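Local coordinates for putative exported protein (Bordetella pertussis Tohama I, PDB 2PFZ), which binds pyroglutamic acid as an extracytoplasmic solute receptor and probably delivers it to a tripartite ATP-independent periplasmic (TRAP) transporter, at residues Q60-L66 and K207-N213; N18-F22 and A235-G239. One frame throughout, in Å; residues are numbered along the deposited sequence.

In the fold
Both contacts join parts far apart in sequence: strand 61-65 with strand 207-213 in interaction 1, and helix 14-30 with helix 222-256 in interaction 2. Along the chain the order is 18-22, 60-66, 207-213, 235-239, so the outer pair encloses the inner one. Their centres lie about 13 Å apart, and they meet directly: Leu19 packs against Val210 and the carboxylate carbon of Glu63, Phe22 against Ile61. The helix pair of interaction 2 thus lies against one face of the sheet built in interaction 1, backing strands whose Leu65 side chain is about 4 Å from the pyroglutamic acid, whereas the helix contact stands about 14 Å from it at Gly239.

Interaction 1. Residues Q60-L66 and K207-N213; sequences QIGEILL and KNAVLVN
Ile61 to Leu65 pairs antiparallel with Asn208 to Val212, and the middle of the pairing is tightly packed on both faces. Ile61 points CG1 away from its backbone N (chi1 180°), which brings CD1 to 3.7 Å from Val212 CG2 while CG1 meets Val210 CG1. Beta-branched residues suit this extended backbone; Phe22 of helix 14-30 packs on Ile61 and Leu19 on Val210. Gly62 and Leu211 form a hydrogen-bonded pair: Leu211 N donates to Gly62 O at 2.8 Å, and Gly62 N returns a bond to Leu211 O. Ile64 and Ala209 repeat the pattern. On their face the small Ala209 CB sits 3.7 Å from Leu66 CD2, and the side chains of Ile64 and Leu211 cross at about a right angle, their CD1 atoms 3.9 Å apart.

Near the Lys207 end, Asn208 and Glu63 meet across the strands. Asn208 ND2 gives Glu63 OE2 a weak bond of 2.9 Å, the carboxylate and amide planes turned 76° apart; Thr7 binds Glu63 OE1, and Trp119 of the ligand pocket binds Asn208 OD1. The looser side is at the other end, where partly exposed Gln60 keeps its backbone bond to Asn213 N but leads its amide away, to the backbone N of Asp4. With strand 111-118 beyond 207-213, this is an antiparallel sheet of the periplasmic-binding-protein fold, with the Leu65 side chain about 4 Å from the bound pyroglutamic acid.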
loop_
_atom_site.group_PDB
_atom_site.type_symbol
_atom_site.label_atom_id
_atom_site.label_comp_id
_atom_site.label_asym_id
_atom_site.label_seq_id
_atom_site.Cartn_x
_atom_site.Cartn_y
_atom_site.Cartn_z
ATOM N N GLN A 60 19.644 3.700 3.446
ATOM C CA GLN A 60 19.696 2.836 4.636
ATOM C C GLN A 60 18.312 2.393 5.106
ATOM O O GLN A 60 18.175 1.407 5.815
ATOM C CB GLN A 60 20.405 3.548 5.792
ATOM C CG GLN A 60 21.830 3.984 5.437
ATOM C CD GLN A 60 21.898 5.417 4.930
ATOM O OE1 GLN A 60 20.944 5.956 4.356
ATOM N NE2 GLN A 60 23.040 6.046 5.152
ATOM N N ILE A 61 17.302 3.128 4.663
ATOM C CA ILE A 61 15.908 2.963 5.095
ATOM C C ILE A 61 15.040 3.433 3.939
ATOM O O ILE A 61 15.467 4.293 3.152
ATOM C CB ILE A 61 15.683 3.795 6.395
ATOM C CG1 ILE A 61 14.236 3.682 6.924
ATOM C CG2 ILE A 61 16.067 5.265 6.172
ATOM C CD1 ILE A 61 14.096 3.898 8.475
ATOM N N GLY A 62 13.830 2.880 3.791
ATOM C CA GLY A 62 13.003 3.258 2.660
ATOM C C GLY A 62 11.596 2.706 2.783
ATOM O O GLY A 62 11.393 1.679 3.412
ATOM N N GLU A 63 10.637 3.394 2.170
ATOM C CA GLU A 63 9.233 2.980 2.209
ATOM C C GLU A 63 8.818 2.331 0.881
ATOM O O GLU A 63 9.016 2.918 -0.216
ATOM C CB GLU A 63 8.331 4.181 2.495
ATOM C CG GLU A 63 6.899 3.728 2.756
ATOM C CD GLU A 63 5.863 4.753 2.430
ATOM O OE1 GLU A 63 5.979 5.463 1.386
ATOM O OE2 GLU A 63 4.897 4.803 3.216
ATOM N N ILE A 64 8.262 1.125 0.969
ATOM C CA ILE A 64 7.760 0.426 -0.208
ATOM C C ILE A 64 6.261 0.120 -0.051
ATOM O O ILE A 64 5.723 0.215 1.051
ATOM C CB ILE A 64 8.492 -0.926 -0.480
ATOM C CG1 ILE A 64 8.357 -1.887 0.714
ATOM C CG2 ILE A 64 9.978 -0.725 -0.916
ATOM C CD1 ILE A 64 8.397 -3.347 0.310
ATOM N N LEU A 65 5.614 -0.222 -1.165
ATOM C CA LEU A 65 4.266 -0.778 -1.183
ATOM C C LEU A 65 4.485 -2.263 -1.357
ATOM O O LEU A 65 5.060 -2.684 -2.376
ATOM C CB LEU A 65 3.502 -0.271 -2.406
ATOM C CG LEU A 65 2.114 -0.876 -2.628
ATOM C CD1 LEU A 65 1.170 -0.328 -1.600
ATOM C CD2 LEU A 65 1.660 -0.590 -4.079
ATOM N N LEU A 66 4.050 -3.061 -0.388
ATOM C CA LEU A 66 4.395 -4.497 -0.410
ATOM C C LEU A 66 4.002 -5.152 -1.723
ATOM O O LEU A 66 4.779 -5.909 -2.306
ATOM C CB LEU A 66 3.735 -5.244 0.753
ATOM C CG LEU A 66 4.174 -4.839 2.161
ATOM C CD1 LEU A 66 3.292 -5.449 3.234
ATOM C CD2 LEU A 66 5.630 -5.218 2.359
ATOM N N LYS A 207 -0.696 -2.538 2.201
ATOM C CA LYS A 207 0.191 -1.839 3.150
ATOM C C LYS A 207 1.450 -1.312 2.486
ATOM O O LYS A 207 1.961 -1.915 1.544
ATOM C CB LYS A 207 0.587 -2.764 4.310
ATOM C CG LYS A 207 -0.611 -3.321 5.128
ATOM C CD LYS A 207 -0.169 -4.094 6.405
ATOM C CE LYS A 207 0.679 -5.306 6.053
ATOM N NZ LYS A 207 -0.023 -6.205 5.076
ATOM N N ASN A 208 1.931 -0.184 2.990
ATOM C CA ASN A 208 3.344 0.199 2.827
ATOM C C ASN A 208 4.163 -0.400 3.953
ATOM O O ASN A 208 3.611 -0.773 4.996
ATOM C CB ASN A 208 3.478 1.723 2.794
ATOM C CG ASN A 208 2.946 2.314 1.510
ATOM O OD1 ASN A 208 2.555 1.585 0.595
ATOM N ND2 ASN A 208 2.916 3.636 1.430
ATOM N N ALA A 209 5.476 -0.493 3.756
ATOM C CA ALA A 209 6.365 -0.985 4.781
ATOM C C ALA A 209 7.611 -0.135 4.736
ATOM O O ALA A 209 8.126 0.196 3.656
ATOM C CB ALA A 209 6.750 -2.450 4.529
ATOM N N VAL A 210 8.109 0.197 5.919
ATOM C CA VAL A 210 9.389 0.884 6.003
ATOM C C VAL A 210 10.437 -0.181 6.328
ATOM O O VAL A 210 10.342 -0.863 7.354
ATOM C CB VAL A 210 9.351 1.996 7.049
ATOM C CG1 VAL A 210 10.764 2.571 7.279
ATOM C CG2 VAL A 210 8.376 3.092 6.587
ATOM N N LEU A 211 11.395 -0.330 5.415
ATOM C CA LEU A 211 12.441 -1.344 5.484
ATOM C C LEU A 211 13.728 -0.663 5.862
ATOM O O LEU A 211 13.938 0.497 5.527
ATOM C CB LEU A 211 12.645 -2.006 4.129
ATOM C CG LEU A 211 11.429 -2.475 3.329
ATOM C CD1 LEU A 211 11.929 -3.227 2.074
ATOM C CD2 LEU A 211 10.515 -3.361 4.169
ATOM N N VAL A 212 14.581 -1.410 6.554
ATOM C CA VAL A 212 15.872 -0.917 7.019
ATOM C C VAL A 212 16.944 -1.913 6.584
ATOM O O VAL A 212 16.770 -3.146 6.704
ATOM C CB VAL A 212 15.884 -0.762 8.578
ATOM C CG1 VAL A 212 17.282 -0.405 9.083
ATOM C CG2 VAL A 212 14.916 0.308 9.032
ATOM N N ASN A 213 18.053 -1.392 6.063
ATOM C CA ASN A 213 19.216 -2.229 5.779
ATOM C C ASN A 213 19.901 -2.715 7.082
ATOM O O ASN A 213 20.283 -1.891 7.932
ATOM C CB ASN A 213 20.217 -1.476 4.890
ATOM C CG ASN A 213 21.426 -2.320 4.541
ATOM O OD1 ASN A 213 22.403 -2.378 5.304
ATOM N ND2 ASN A 213 21.373 -2.979 3.388
#

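Interaction 2. Residues N18-F22 and A235-G239; sequences NLTQF and AEERG
Two antiparallel helices that cover a sheet of this solute-receptor fold, 14-30 and 222-256, meet here with their local axes 9.8 Å apart at an angle of 150°. Asn18 carries the polar part with both ends of one amide. Its ND2 donates to Ala235 O at 2.9 Å, with the acceptor close to the amide plane, while its OD1 accepts from Arg238 NH1 at 3.0 Å. A short, two-ended amide suits this place, since it can satisfy a helix carbonyl and a cation together. Ala235 O is gripped twice, for Gly239 N also binds it within the helix, and the two donors come from opposite faces of the carbonyl plane. Gly239, bare of a side chain, lets the amide come close, with ND2 3.5 Å from Gly239 CA.

In Arg238 the bend at chi3 (-36°) turns one guanidinium face to the aliphatic part of Gln21, whose CG sits over its centre, 3.3 Å from CZ. The second terminal nitrogen, NH2, forms a salt bridge with Asp25, which probably helps fix the group's rotation. Deeper in, small Ala235 puts CB 3.9 Å from Phe22 CD1, and the Phe22 ring stands edge-to-face with Tyr115 of strand 111-118. Buried apolar residues facing the sheet, with a polar seam between the helices beside them, are consistent with the helical layer of an alpha/beta periplasmic-binding-protein domain.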
loop_
_atom_site.group_PDB
_atom_site.type_symbol
_atom_site.label_atom_id
_atom_site.label_comp_id
_atom_site.label_asym_id
_atom_site.label_seq_id
_atom_site.Cartn_x
_atom_site.Cartn_y
_atom_site.Cartn_z
ATOM N N ASN A 18 3.003 10.850 8.121
ATOM C CA ASN A 18 3.444 9.971 9.228
ATOM C C ASN A 18 4.969 9.858 9.251
ATOM O O ASN A 18 5.603 9.874 10.331
ATOM C CB ASN A 18 2.820 8.567 9.097
ATOM C CG ASN A 18 2.975 7.726 10.331
ATOM O OD1 ASN A 18 2.804 8.201 11.456
ATOM N ND2 ASN A 18 3.267 6.458 10.137
ATOM N N LEU A 19 5.558 9.691 8.060
ATOM C CA LEU A 19 7.024 9.544 7.956
ATOM C C LEU A 19 7.729 10.791 8.494
ATOM O O LEU A 19 8.812 10.700 9.089
ATOM C CB LEU A 19 7.469 9.315 6.505
ATOM C CG LEU A 19 7.318 7.881 5.987
ATOM C CD1 LEU A 19 7.362 7.887 4.441
ATOM C CD2 LEU A 19 8.428 7.007 6.545
ATOM N N THR A 20 7.111 11.942 8.244
ATOM C CA THR A 20 7.618 13.246 8.693
ATOM C C THR A 20 7.670 13.302 10.228
ATOM O O THR A 20 8.683 13.714 10.814
ATOM C CB THR A 20 6.814 14.404 8.054
ATOM O OG1 THR A 20 7.005 14.374 6.634
ATOM C CG2 THR A 20 7.280 15.772 8.567
ATOM N N GLN A 21 6.606 12.843 10.877
ATOM C CA GLN A 21 6.604 12.730 12.344
ATOM C C GLN A 21 7.595 11.678 12.838
ATOM O O GLN A 21 8.245 11.867 13.872
ATOM C CB GLN A 21 5.200 12.431 12.879
ATOM C CG GLN A 21 5.067 12.570 14.408
ATOM C CD GLN A 21 5.620 13.887 14.951
ATOM O OE1 GLN A 21 6.570 13.895 15.743
ATOM N NE2 GLN A 21 5.045 15.001 14.518
ATOM N N PHE A 22 7.694 10.570 12.102
ATOM C CA PHE A 22 8.633 9.491 12.399
ATOM C C PHE A 22 10.062 10.017 12.442
ATOM O O PHE A 22 10.790 9.733 13.400
ATOM C CB PHE A 22 8.499 8.383 11.345
ATOM C CG PHE A 22 9.639 7.395 11.328
ATOM C CD1 PHE A 22 9.828 6.508 12.370
ATOM C CD2 PHE A 22 10.507 7.336 10.230
ATOM C CE1 PHE A 22 10.872 5.592 12.356
ATOM C CE2 PHE A 22 11.586 6.438 10.212
ATOM C CZ PHE A 22 11.757 5.557 11.269
ATOM N N ALA A 235 5.365 5.024 15.020
ATOM C CA ALA A 235 4.958 5.326 13.621
ATOM C C ALA A 235 3.874 4.366 13.139
ATOM O O ALA A 235 2.935 4.781 12.443
ATOM C CB ALA A 235 6.155 5.274 12.673
ATOM N N GLU A 236 4.018 3.085 13.485
ATOM C CA GLU A 236 3.007 2.102 13.123
ATOM C C GLU A 236 1.673 2.423 13.758
ATOM O O GLU A 236 0.667 2.370 13.086
ATOM C CB GLU A 236 3.403 0.685 13.488
ATOM C CG GLU A 236 2.554 -0.358 12.738
ATOM C CD GLU A 236 3.107 -1.750 12.864
ATOM O OE1 GLU A 236 4.057 -2.088 12.112
ATOM O OE2 GLU A 236 2.573 -2.534 13.698
ATOM N N GLU A 237 1.678 2.728 15.055
ATOM C CA GLU A 237 0.449 3.064 15.789
ATOM C C GLU A 237 -0.234 4.289 15.195
ATOM O O GLU A 237 -1.442 4.266 14.893
ATOM C CB GLU A 237 0.763 3.295 17.288
ATOM C CG GLU A 237 -0.465 3.699 18.117
ATOM C CD GLU A 237 -0.462 3.158 19.546
ATOM O OE1 GLU A 237 -0.039 1.998 19.763
ATOM O OE2 GLU A 237 -0.914 3.902 20.455
ATOM N N ARG A 238 0.554 5.349 15.017
ATOM C CA ARG A 238 0.058 6.605 14.470
ATOM C C ARG A 238 -0.435 6.429 13.031
ATOM O O ARG A 238 -1.423 7.039 12.649
ATOM C CB ARG A 238 1.145 7.687 14.520
ATOM C CG ARG A 238 0.717 9.088 14.029
ATOM C CD ARG A 238 1.904 10.054 13.922
ATOM N NE ARG A 238 2.875 9.839 14.967
ATOM C CZ ARG A 238 4.132 9.402 14.825
ATOM N NH1 ARG A 238 4.688 9.099 13.635
ATOM N NH2 ARG A 238 4.837 9.274 15.931
ATOM N N GLY A 239 0.277 5.631 12.231
ATOM C CA GLY A 239 -0.044 5.466 10.801
ATOM C C GLY A 239 -1.377 4.746 10.611
ATOM O O GLY A 239 -2.215 5.161 9.788
#